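Uncharacterized protein (Staphylococcus aureus subsp. aureus, PDB 3H04) is of unknown function but has an alpha/beta-hydrolase fold and is probably a serine hydrolase related to feruloyl esterases. Local coordinates at residues P27-I32 with E58-I63. Numbering follows the deposited sequence.
Sequences PTKGVI and EHYDLI
The beta-alpha-beta unit made by strand 30-35, helix 50-56 and strand 60-65 brings two parallel neighbours of the alpha/beta-hydrolase sheet together here, Val31 pairing with Asp61 and Ile32 with Leu62. The strand order 1-2-4-3-5-6-7-8 fits this fold, strand 60-65 lying between 15-21 and 30-35. The short segments 30-32 and 60-63 run in the same direction at 28° to each other. Their parallel ladder is read from two nearly straight bonds: Ile32 N gives its hydrogen to Asp61 O (2.8 Å), and Ile32 O receives that of Ile63 N (2.8 Å). Toward the start of both segments Lys29 N donates a hydrogen bond to His59 O (2.7 Å, N-H...O angle 176°).

Side chains divide between the two faces. On that of Tyr60, Ile32 and Leu62, the CD1 of Ile32 lies 3.4 Å from Tyr60 CB while its other branch, CG2, reaches Leu62 CD1; helix 256-273 covers this side through Leu269. Lys29 CB packs 3.5 Å from Tyr60 CE1, and Tyr60 OH is hydrogen-bonded to Asn270 OD1 and Thr273 OG1 of the same helix. Farther out, Lys29 bends at its last torsion, bringing NZ over one face of the His59 imidazole near CG and ND1, 3.1 Å from His59 ND1 but at an angle too poor for a hydrogen bond. Asp61, on the opposite face of the sheet, is held by several partners: OD2 takes a salt bridge from Lys22 and a hydrogen bond with Tyr93, OD1 the Ala23 amide, and Thr28 OG1 donates to Asp61 OD1 (2.9 Å) from 50° above the carboxylate plane.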
loop_
_atom_site.group_PDB
_atom_site.type_symbol
_atom_site.label_atom_id
_atom_site.label_comp_id
_atom_site.label_asym_id
_atom_site.label_seq_id
_atom_site.Cartn_x
_atom_site.Cartn_y
_atom_site.Cartn_z
ATOM N N PRO A 27 26.291 3.400 8.245
ATOM C CA PRO A 27 25.542 2.662 7.237
ATOM C C PRO A 27 24.086 2.381 7.633
ATOM O O PRO A 27 23.716 2.483 8.807
ATOM C CB PRO A 27 26.320 1.347 7.104
ATOM C CG PRO A 27 27.316 1.333 8.255
ATOM C CD PRO A 27 26.972 2.474 9.159
ATOM N N THR A 28 23.287 2.000 6.637
ATOM C CA THR A 28 21.891 1.729 6.856
ATOM C C THR A 28 21.674 0.561 7.802
ATOM O O THR A 28 22.444 -0.395 7.810
ATOM C CB THR A 28 21.177 1.405 5.538
ATOM O OG1 THR A 28 21.792 2.130 4.464
ATOM C CG2 THR A 28 19.783 1.829 5.638
ATOM N N LYS A 29 20.632 0.652 8.610
ATOM C CA LYS A 29 20.170 -0.480 9.419
ATOM C C LYS A 29 19.263 -1.428 8.617
ATOM O O LYS A 29 19.022 -2.566 9.035
ATOM C CB LYS A 29 19.401 0.017 10.646
ATOM C CG LYS A 29 20.240 0.656 11.753
ATOM C CD LYS A 29 19.390 0.725 13.033
ATOM C CE LYS A 29 20.028 1.519 14.149
ATOM N NZ LYS A 29 19.716 2.976 14.059
ATOM N N GLY A 30 18.737 -0.945 7.487
ATOM C CA GLY A 30 17.764 -1.706 6.705
ATOM C C GLY A 30 17.147 -0.915 5.554
ATOM O O GLY A 30 17.389 0.268 5.388
ATOM N N VAL A 31 16.333 -1.596 4.768
ATOM C CA VAL A 31 15.679 -0.989 3.640
ATOM C C VAL A 31 14.183 -1.132 3.868
ATOM O O VAL A 31 13.684 -2.226 4.201
ATOM C CB VAL A 31 16.125 -1.669 2.312
ATOM C CG1 VAL A 31 15.996 -3.162 2.412
ATOM C CG2 VAL A 31 15.275 -1.215 1.125
ATOM N N ILE A 32 13.501 -0.005 3.714
ATOM C CA ILE A 32 12.060 0.075 3.801
ATOM C C ILE A 32 11.559 0.264 2.364
ATOM O O ILE A 32 11.780 1.314 1.768
ATOM C CB ILE A 32 11.619 1.279 4.640
ATOM C CG1 ILE A 32 12.205 1.211 6.050
ATOM C CG2 ILE A 32 10.043 1.338 4.697
ATOM C CD1 ILE A 32 12.184 2.549 6.793
ATOM N N GLU A 58 16.503 8.326 8.820
ATOM C CA GLU A 58 17.613 8.601 9.719
ATOM C C GLU A 58 18.609 7.472 9.673
ATOM O O GLU A 58 19.817 7.700 9.579
ATOM C CB GLU A 58 17.137 8.752 11.153
ATOM C CG GLU A 58 16.358 10.027 11.425
ATOM C CD GLU A 58 16.194 10.303 12.919
ATOM O OE1 GLU A 58 17.146 10.057 13.701
ATOM O OE2 GLU A 58 15.088 10.760 13.297
ATOM N N HIS A 59 18.091 6.247 9.760
ATOM C CA HIS A 59 18.928 5.051 9.798
ATOM C C HIS A 59 18.537 3.953 8.810
ATOM O O HIS A 59 19.236 2.943 8.718
ATOM C CB HIS A 59 18.996 4.536 11.228
ATOM C CG HIS A 59 19.720 5.466 12.156
ATOM N ND1 HIS A 59 19.168 5.937 13.329
ATOM C CD2 HIS A 59 20.943 6.048 12.054
ATOM C CE1 HIS A 59 20.030 6.748 13.924
ATOM N NE2 HIS A 59 21.112 6.838 13.166
ATOM N N TYR A 60 17.458 4.173 8.052
ATOM C CA TYR A 60 16.969 3.219 7.065
ATOM C C TYR A 60 16.982 3.840 5.668
ATOM O O TYR A 60 16.797 5.052 5.512
ATOM C CB TYR A 60 15.555 2.737 7.448
ATOM C CG TYR A 60 15.580 1.981 8.752
ATOM C CD1 TYR A 60 15.875 0.617 8.790
ATOM C CD2 TYR A 60 15.398 2.630 9.953
ATOM C CE1 TYR A 60 15.954 -0.077 9.988
ATOM C CE2 TYR A 60 15.453 1.953 11.130
ATOM C CZ TYR A 60 15.743 0.598 11.157
ATOM O OH TYR A 60 15.830 -0.061 12.374
ATOM N N ASP A 61 17.215 3.025 4.643
ATOM C CA ASP A 61 16.939 3.492 3.268
ATOM C C ASP A 61 15.452 3.350 3.016
ATOM O O ASP A 61 14.826 2.408 3.529
ATOM C CB ASP A 61 17.687 2.656 2.221
ATOM C CG ASP A 61 19.196 2.908 2.229
ATOM O OD1 ASP A 61 19.698 3.592 3.151
ATOM O OD2 ASP A 61 19.851 2.401 1.303
ATOM N N LEU A 62 14.906 4.288 2.236
ATOM C CA LEU A 62 13.506 4.317 1.863
ATOM C C LEU A 62 13.420 4.213 0.344
ATOM O O LEU A 62 13.979 5.038 -0.352
ATOM C CB LEU A 62 12.816 5.606 2.342
ATOM C CG LEU A 62 11.310 5.644 2.058
ATOM C CD1 LEU A 62 10.612 4.511 2.819
ATOM C CD2 LEU A 62 10.749 7.005 2.459
ATOM N N ILE A 63 12.754 3.178 -0.149
ATOM C CA ILE A 63 12.651 2.948 -1.592
ATOM C C ILE A 63 11.197 3.058 -2.030
ATOM O O ILE A 63 10.384 2.268 -1.598
ATOM C CB ILE A 63 13.193 1.588 -1.954
ATOM C CG1 ILE A 63 14.602 1.425 -1.400
ATOM C CG2 ILE A 63 13.210 1.436 -3.501
ATOM C CD1 ILE A 63 14.760 0.626 -0.112
#